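Side-chain contacts in BDI_3064 protein (Parabacteroides distasonis ATCC 8503, PDB 5Z06), which hydrolyses linear beta-1,2-glucan and beta-1,2-glucooligosaccharides in an exo manner, releasing sophorose from the non-reducing end: residues 391-394 / 395-399; 469-472 / 473-477; 495-498 / 499-503; 626-629 / 630-634. One frame throughout, in Å; residues are numbered along the deposited sequence.

In the fold
Four helical stretches illustrate how neighbours three and four residues apart interlock while the rest of each turn serves its surroundings. They follow one another along the chain, on helices 392-408, 467-475, 495-505 and 624-636. Contacts 1 and 2 form one helix-helix neighbourhood: their centres lie 11 Å apart, and S396 OG of the first helix stands 2.9 Å from T469 OG1 of the second, a probable hydrogen bond. Contact 3 is about 23 Å from each of these, centre to centre, and contact 4 is 30 to 35 Å from all three. Contacts 3 and 4 thus lie in separate parts of the glycoamylase-like region, an arrangement consistent with an (alpha/alpha)6 barrel.

Contact 1: 391-394 / 395-399; sequences DLVE and TSFLF
V393 and F397, one helical turn apart, lie side by side and point the same way, and here the packing is closest. CG1 of V393, swung anti to the backbone N (chi1 174°), comes within 3.4 Å of F397 CE2. Against the ring sits the carbonyl of the same valine: V393 O lies over one face, off-centre toward the rim. That oxygen accepts the backbone bond of F397 N, at 2.9 Å. S396 OG also comes to 2.5 Å from V393 O, a distance short enough to be doubtful; the serine hydroxyl has T469 as a further partner. T395 is equally well packed, its OG1 hydrogen-bonded to V368 N and lying 2.9 Å from D391 O.

The start of the helix is gripped in another way. D391 is its N-cap: OD1 takes a nearly straight bond from E394 N (3.0 Å, 172°), which meets it from above the carboxylate plane, and a weak one from V393 N. These first-turn N-H groups need such a partner because no preceding helical turn supplies carbonyls.

The contact has no exposed flank, and E394 is merely its more thinly packed side. Its chain bends at chi2 and brings OE1 near the plane of the F397 ring, at its edge, 4.2 Å from F397 CD2; OE2 bonds to a bound glycerol, probably from crystallisation. Around this turn, helix 467-475 packs against L392, V393, S396 and F397, helix 323-338 meets E394 and L398, and helix 414-428 covers F399.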
# COMPACT_ATOMS: atom_id res chain seq x y z
N ASP A 391 -0.76 -13.28 16.53
CA ASP A 391 -1.62 -12.11 16.41
C ASP A 391 -3.00 -12.63 16.11
O ASP A 391 -3.31 -13.09 14.99
CB ASP A 391 -1.14 -11.21 15.30
CG ASP A 391 -1.94 -9.94 15.21
OD1 ASP A 391 -3.18 -9.99 15.35
OD2 ASP A 391 -1.30 -8.88 14.98
N LEU A 392 -3.85 -12.59 17.13
CA LEU A 392 -5.13 -13.23 17.05
C LEU A 392 -6.04 -12.52 16.06
O LEU A 392 -6.93 -13.14 15.48
CB LEU A 392 -5.79 -13.30 18.43
CG LEU A 392 -6.97 -14.27 18.52
CD1 LEU A 392 -6.47 -15.69 18.46
CD2 LEU A 392 -7.78 -14.04 19.78
N VAL A 393 -5.85 -11.22 15.88
CA VAL A 393 -6.74 -10.46 15.02
C VAL A 393 -6.40 -10.83 13.58
O VAL A 393 -7.30 -11.07 12.79
CB VAL A 393 -6.62 -8.95 15.25
CG1 VAL A 393 -7.44 -8.20 14.22
CG2 VAL A 393 -7.05 -8.59 16.67
N GLU A 394 -5.11 -10.89 13.29
CA GLU A 394 -4.60 -11.26 11.97
C GLU A 394 -4.99 -12.70 11.67
O GLU A 394 -5.45 -13.01 10.56
CB GLU A 394 -3.07 -11.07 11.91
CG GLU A 394 -2.61 -9.63 12.12
CD GLU A 394 -3.04 -8.69 11.02
OE1 GLU A 394 -3.29 -9.17 9.91
OE2 GLU A 394 -3.14 -7.47 11.28
N THR A 395 -4.85 -13.55 12.68
CA THR A 395 -5.32 -14.92 12.62
C THR A 395 -6.78 -14.98 12.27
O THR A 395 -7.17 -15.71 11.38
CB THR A 395 -5.07 -15.69 13.94
OG1 THR A 395 -3.66 -15.79 14.13
CG2 THR A 395 -5.63 -17.10 13.91
N SER A 396 -7.60 -14.18 12.95
CA SER A 396 -9.03 -14.13 12.61
C SER A 396 -9.30 -13.68 11.18
O SER A 396 -10.18 -14.23 10.53
CB SER A 396 -9.80 -13.25 13.57
OG SER A 396 -9.57 -11.88 13.37
N PHE A 397 -8.53 -12.68 10.70
CA PHE A 397 -8.70 -12.22 9.33
C PHE A 397 -8.29 -13.32 8.36
O PHE A 397 -8.94 -13.51 7.34
CB PHE A 397 -7.89 -10.93 9.08
CG PHE A 397 -8.36 -9.73 9.88
CD1 PHE A 397 -9.69 -9.57 10.29
CD2 PHE A 397 -7.46 -8.72 10.18
CE1 PHE A 397 -10.08 -8.45 11.01
CE2 PHE A 397 -7.84 -7.59 10.90
CZ PHE A 397 -9.15 -7.45 11.31
N LEU A 398 -7.23 -14.04 8.70
CA LEU A 398 -6.77 -15.11 7.89
C LEU A 398 -7.81 -16.18 7.78
O LEU A 398 -8.13 -16.64 6.68
CB LEU A 398 -5.47 -15.71 8.43
CG LEU A 398 -5.03 -16.96 7.64
CD1 LEU A 398 -4.84 -16.62 6.17
CD2 LEU A 398 -3.77 -17.54 8.23
N PHE A 399 -8.36 -16.56 8.94
CA PHE A 399 -9.35 -17.62 9.01
C PHE A 399 -10.74 -17.24 8.53
O PHE A 399 -11.47 -18.10 8.02
CB PHE A 399 -9.35 -18.28 10.40
CG PHE A 399 -8.23 -19.27 10.54
CD1 PHE A 399 -8.39 -20.57 10.09
CD2 PHE A 399 -7.00 -18.88 10.97
CE1 PHE A 399 -7.37 -21.48 10.19
CE2 PHE A 399 -5.96 -19.78 11.06
CZ PHE A 399 -6.15 -21.08 10.66

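Contact 2: 469-472 / 473-477; sequences TYML and AIMGP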
# COMPACT_ATOMS: atom_id res chain seq x y z
N THR A 469 -12.65 -11.42 15.14
CA THR A 469 -11.79 -12.12 16.10
C THR A 469 -12.63 -12.77 17.21
O THR A 469 -12.42 -13.94 17.57
CB THR A 469 -10.76 -11.16 16.71
OG1 THR A 469 -10.22 -10.30 15.68
CG2 THR A 469 -9.65 -11.94 17.36
N TYR A 470 -13.60 -12.03 17.71
CA TYR A 470 -14.54 -12.60 18.68
C TYR A 470 -15.48 -13.58 18.02
O TYR A 470 -15.75 -14.63 18.56
CB TYR A 470 -15.32 -11.53 19.41
CG TYR A 470 -14.53 -10.91 20.52
CD1 TYR A 470 -13.71 -9.82 20.29
CD2 TYR A 470 -14.58 -11.45 21.80
CE1 TYR A 470 -13.00 -9.25 21.31
CE2 TYR A 470 -13.85 -10.90 22.83
CZ TYR A 470 -13.07 -9.81 22.58
OH TYR A 470 -12.34 -9.27 23.61
N MET A 471 -15.94 -13.24 16.83
CA MET A 471 -16.84 -14.12 16.12
C MET A 471 -16.18 -15.46 15.95
O MET A 471 -16.74 -16.47 16.36
CB MET A 471 -17.21 -13.56 14.76
CG MET A 471 -18.08 -12.33 14.84
SD MET A 471 -19.78 -12.76 15.20
CE MET A 471 -20.13 -11.34 16.21
N LEU A 472 -14.98 -15.46 15.39
CA LEU A 472 -14.32 -16.72 15.07
C LEU A 472 -13.92 -17.46 16.31
O LEU A 472 -14.04 -18.68 16.34
CB LEU A 472 -13.15 -16.53 14.12
CG LEU A 472 -13.62 -16.18 12.70
CD1 LEU A 472 -12.45 -15.70 11.84
CD2 LEU A 472 -14.25 -17.37 12.02
N ALA A 473 -13.48 -16.73 17.33
CA ALA A 473 -13.18 -17.32 18.61
C ALA A 473 -14.35 -18.11 19.16
O ALA A 473 -14.17 -19.18 19.67
CB ALA A 473 -12.73 -16.27 19.61
N ILE A 474 -15.55 -17.55 19.03
CA ILE A 474 -16.79 -18.15 19.49
C ILE A 474 -17.27 -19.28 18.54
O ILE A 474 -17.99 -20.21 18.96
CB ILE A 474 -17.86 -17.03 19.60
CG1 ILE A 474 -17.47 -16.03 20.70
CG2 ILE A 474 -19.26 -17.57 19.91
CD1 ILE A 474 -18.19 -14.69 20.62
N MET A 475 -16.89 -19.20 17.28
CA MET A 475 -17.26 -20.24 16.30
C MET A 475 -16.32 -21.40 16.32
O MET A 475 -16.65 -22.46 15.82
CB MET A 475 -17.25 -19.66 14.89
CG MET A 475 -18.26 -18.54 14.70
SD MET A 475 -17.77 -17.45 13.35
CE MET A 475 -19.22 -16.39 13.31
N GLY A 476 -15.12 -21.20 16.88
CA GLY A 476 -14.12 -22.25 16.97
C GLY A 476 -14.75 -23.49 17.58
O GLY A 476 -15.30 -23.40 18.67
N PRO A 477 -14.71 -24.63 16.86
CA PRO A 477 -15.45 -25.79 17.33
C PRO A 477 -14.78 -26.53 18.48
O PRO A 477 -15.46 -27.16 19.28
CB PRO A 477 -15.51 -26.67 16.08
CG PRO A 477 -14.22 -26.37 15.39
CD PRO A 477 -14.06 -24.88 15.56
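A473 settles its methyl against the preceding turn, CB 3.1 Å from T469 O, the same carbonyl that receives its backbone N-H. I474 follows with a branch laid along the helix wall: CG1 is anti to the carbonyl carbon (chi1 -65°), which brings CD1 to 3.2 Å from Y470 O and leaves it farther from the tyrosine's own CB.

M475 carries most of the side-chain contact. Its backbone N bonds to M471 O at 2.9 Å and, weakly, to L472 O. The side chain, extended beyond CG, runs back past the carbonyl of M471, with SD 3.3 Å from M471 O, and ends with CE 3.8 Å from M471 CB. On the way the sulfur passes L472, whose CD2 it meets at 3.8 Å. The two partners are crossed at a slant rather than lined up. Cutting M475 back to an alanine is likely to strip M471 CB of its methyl partner, take the sulfur from L472 CD2 and open a gap beside W427 and V693.

G476 is where helical geometry stops, its N-H reaching L472 O at 2.8 Å.

The side-chain chemistry is thus apolar: thioether and aliphatic groups pack against one another and against helices 414-428 and 691-702. Backbone N-H to C=O bonds supply the polar part of the contact, while the hydroxyls of T469 and Y470 bond outside it, to S396 and to L460 and L444.

Contact 3: 495-498 / 499-503; sequences EYAQ and EYRAD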
# COMPACT_ATOMS: atom_id res chain seq x y z
N GLU A 495 -15.28 -0.09 32.92
CA GLU A 495 -14.53 1.16 33.02
C GLU A 495 -13.27 1.16 32.16
O GLU A 495 -13.03 2.12 31.40
CB GLU A 495 -14.19 1.49 34.50
CG GLU A 495 -13.15 0.57 35.22
CD GLU A 495 -13.47 -0.95 35.20
OE1 GLU A 495 -14.53 -1.36 35.74
OE2 GLU A 495 -12.65 -1.74 34.63
N TYR A 496 -12.50 0.07 32.24
CA TYR A 496 -11.26 -0.05 31.50
C TYR A 496 -11.55 0.05 29.99
O TYR A 496 -10.81 0.71 29.26
CB TYR A 496 -10.53 -1.36 31.81
CG TYR A 496 -9.27 -1.51 30.99
CD1 TYR A 496 -9.33 -1.99 29.68
CD2 TYR A 496 -8.04 -1.11 31.49
CE1 TYR A 496 -8.20 -2.08 28.89
CE2 TYR A 496 -6.89 -1.23 30.71
CZ TYR A 496 -6.99 -1.71 29.41
OH TYR A 496 -5.89 -1.82 28.60
N ALA A 497 -12.60 -0.63 29.53
CA ALA A 497 -12.93 -0.67 28.09
C ALA A 497 -13.43 0.68 27.63
O ALA A 497 -13.18 1.10 26.50
CB ALA A 497 -13.96 -1.75 27.79
N GLN A 498 -14.14 1.37 28.53
CA GLN A 498 -14.58 2.74 28.27
C GLN A 498 -13.38 3.64 28.08
O GLN A 498 -13.31 4.38 27.09
CB GLN A 498 -15.46 3.25 29.41
CG GLN A 498 -16.81 2.56 29.51
CD GLN A 498 -17.56 2.95 30.77
OE1 GLN A 498 -17.54 4.11 31.17
NE2 GLN A 498 -18.25 1.98 31.37
N GLU A 499 -12.43 3.56 29.00
CA GLU A 499 -11.18 4.33 28.91
C GLU A 499 -10.36 4.00 27.66
O GLU A 499 -9.79 4.88 27.04
CB GLU A 499 -10.32 4.12 30.16
CG GLU A 499 -10.87 4.83 31.40
CD GLU A 499 -10.06 4.56 32.67
OE1 GLU A 499 -9.15 3.70 32.67
OE2 GLU A 499 -10.35 5.20 33.70
N TYR A 500 -10.30 2.73 27.30
CA TYR A 500 -9.61 2.29 26.09
C TYR A 500 -10.20 2.95 24.85
O TYR A 500 -9.46 3.45 24.00
CB TYR A 500 -9.68 0.78 25.99
CG TYR A 500 -9.09 0.21 24.74
CD1 TYR A 500 -9.86 0.11 23.57
CD2 TYR A 500 -7.77 -0.22 24.70
CE1 TYR A 500 -9.34 -0.41 22.41
CE2 TYR A 500 -7.24 -0.74 23.53
CZ TYR A 500 -8.04 -0.84 22.40
OH TYR A 500 -7.54 -1.35 21.22
N ARG A 501 -11.52 2.95 24.77
CA ARG A 501 -12.23 3.58 23.68
C ARG A 501 -11.96 5.06 23.61
O ARG A 501 -11.59 5.58 22.54
CB ARG A 501 -13.71 3.32 23.79
CG ARG A 501 -14.05 1.87 23.51
CD ARG A 501 -15.47 1.59 23.91
NE ARG A 501 -15.79 0.17 23.86
CZ ARG A 501 -16.30 -0.58 24.83
NH1 ARG A 501 -16.63 -0.07 26.02
NH2 ARG A 501 -16.51 -1.87 24.59
N ALA A 502 -12.11 5.74 24.74
CA ALA A 502 -11.89 7.17 24.79
C ALA A 502 -10.43 7.49 24.50
O ALA A 502 -10.17 8.47 23.83
CB ALA A 502 -12.36 7.77 26.13
N ASP A 503 -9.50 6.63 24.93
CA ASP A 503 -8.07 6.84 24.69
C ASP A 503 -7.71 6.94 23.22
O ASP A 503 -6.93 7.81 22.84
CB ASP A 503 -7.21 5.76 25.34
CG ASP A 503 -7.10 5.90 26.87
OD1 ASP A 503 -7.59 6.90 27.45
OD2 ASP A 503 -6.50 4.98 27.50
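R501 lays its guanidinium group back over A497, whose CB stands over one face of the flat group, 3.6 Å from NH1. The aliphatic part of the chain, extended from CG to NE, leads there past the carbonyl of the same alanine, with CG 3.2 Å from A497 O. The R501 amide approaches that oxygen too, and of the two only the amide makes a hydrogen bond, R501 N to A497 O at 3.0 Å.

The guanidinium is satisfied by main-chain carbonyls: NE gives a bond to G462 O, NH1 to both S492 O and K511 O, and NH2 a weak one to W490 O. A leucine in its place would probably deprive these oxygens of their donors and leave the segments that carry them less firmly held.

At the start of the helix, E495 turns its carboxylate back to the backbone: with CG set between the backbone N and the carbonyl carbon (chi1 69°), OE2 accepts from Y496 N at 3.0 Å, the donor standing above the carboxylate plane. E495 O in turn receives E499 N at 2.9 Å, almost straight at 168°, and Q498 O receives A502 N at 3.0 Å. Q498 points its amide back to Q493 O through NE2. The tyrosines meet only lightly, Y496 CE1 lying 4.3 Å from Y500 CB, and Y500 OH goes on to bond H458 NE2 and a glycerol.

The chemistry implies a buried cation whose charge is probably stabilised by several carbonyl dipoles, with the A497 methyl packed on one face.

Contact 4: 626-629 / 630-634; sequences ASMK and ALRNY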
# COMPACT_ATOMS: atom_id res chain seq x y z
N ALA A 626 -22.35 6.03 -3.56
CA ALA A 626 -21.25 6.85 -3.07
C ALA A 626 -19.89 6.20 -3.43
O ALA A 626 -18.93 6.88 -3.85
CB ALA A 626 -21.37 7.07 -1.56
N SER A 627 -19.82 4.88 -3.29
CA SER A 627 -18.60 4.18 -3.60
C SER A 627 -18.36 4.16 -5.10
O SER A 627 -17.23 4.27 -5.55
CB SER A 627 -18.60 2.76 -3.04
OG SER A 627 -18.66 2.76 -1.62
N MET A 628 -19.42 4.04 -5.88
CA MET A 628 -19.28 4.07 -7.32
C MET A 628 -18.82 5.46 -7.78
O MET A 628 -18.01 5.57 -8.68
CB MET A 628 -20.59 3.70 -8.01
CG MET A 628 -20.43 3.43 -9.49
SD MET A 628 -19.42 1.97 -9.78
CE MET A 628 -18.16 2.64 -10.85
N LYS A 629 -19.31 6.51 -7.13
CA LYS A 629 -18.86 7.87 -7.44
C LYS A 629 -17.38 8.02 -7.19
O LYS A 629 -16.66 8.55 -8.04
CB LYS A 629 -19.63 8.91 -6.65
CG LYS A 629 -21.06 9.11 -7.12
CD LYS A 629 -21.69 10.24 -6.31
CE LYS A 629 -23.21 10.19 -6.33
NZ LYS A 629 -23.73 10.72 -7.57
N ALA A 630 -16.92 7.51 -6.04
CA ALA A 630 -15.52 7.53 -5.68
C ALA A 630 -14.69 6.80 -6.71
O ALA A 630 -13.70 7.32 -7.21
CB ALA A 630 -15.32 6.88 -4.32
N LEU A 631 -15.11 5.59 -7.03
CA LEU A 631 -14.43 4.78 -8.02
C LEU A 631 -14.25 5.55 -9.33
O LEU A 631 -13.14 5.63 -9.86
CB LEU A 631 -15.22 3.52 -8.27
CG LEU A 631 -14.52 2.41 -9.01
CD1 LEU A 631 -15.29 1.11 -8.76
CD2 LEU A 631 -14.39 2.68 -10.50
N ARG A 632 -15.34 6.11 -9.85
CA ARG A 632 -15.30 6.85 -11.10
C ARG A 632 -14.37 8.04 -11.06
O ARG A 632 -13.63 8.27 -12.01
CB ARG A 632 -16.67 7.36 -11.43
CG ARG A 632 -17.64 6.31 -11.91
CD ARG A 632 -18.89 7.03 -12.37
NE ARG A 632 -20.08 6.21 -12.21
CZ ARG A 632 -21.07 6.44 -11.36
NH1 ARG A 632 -21.08 7.51 -10.55
NH2 ARG A 632 -22.10 5.59 -11.34
N ASN A 633 -14.41 8.78 -9.95
CA ASN A 633 -13.55 9.90 -9.72
C ASN A 633 -12.09 9.48 -9.63
O ASN A 633 -11.23 10.02 -10.33
CB ASN A 633 -13.96 10.57 -8.41
CG ASN A 633 -13.17 11.82 -8.12
OD1 ASN A 633 -12.87 12.59 -9.04
ND2 ASN A 633 -12.87 12.07 -6.83
N TYR A 634 -11.82 8.53 -8.75
CA TYR A 634 -10.45 8.06 -8.54
C TYR A 634 -9.79 7.60 -9.85
O TYR A 634 -8.63 7.92 -10.12
CB TYR A 634 -10.42 6.91 -7.53
CG TYR A 634 -10.82 7.28 -6.13
CD1 TYR A 634 -10.79 8.59 -5.68
CD2 TYR A 634 -11.18 6.28 -5.23
CE1 TYR A 634 -11.16 8.91 -4.40
CE2 TYR A 634 -11.52 6.59 -3.94
CZ TYR A 634 -11.52 7.91 -3.53
OH TYR A 634 -11.87 8.24 -2.25
O HOH W 1 -23.70 8.04 -9.50
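M628 and R632 cross at about a right angle, and the torsions of the methionine make the crossing possible. Its CG is anti to the backbone N (chi1 -168°), which sets this methylene over one face of the R632 guanidinium, 3.3 Å from NH2. The chain then bends at chi2 and again at chi3, so that CE doubles forward to L631, 3.8 Å from CD2 and about as near CD1. One side chain thus serves two neighbours, its methylene against a charged plane and its methyl against an isobutyl group.

R632 takes the opposite shape: extended from CG to NE, it runs back toward the earlier turn, passing M628 O with CG at 3.3 Å. NH2 forms a salt bridge with D284, at the start of helix 284-297. K629 crosses it obliquely, CG 3.8 Å from NH1, and bends only at its last torsion. Its NZ stands 5.1 Å from R632 NH1 and has a long, weak ion pair with D625. A water joins the two cations, accepting a bond of 2.9 Å from R632 NH1 and a weak one from K629 NZ, which probably eases their like charges.

L631 faces L287, L288 and V291 of helix 284-297, and S627 bonds back to A616. Such helix-on-helix packing, with hydrophobic residues turned inward and long cationic chains folded along the flank, is consistent with the (alpha/alpha)6 barrel of six-hairpin glycosidases.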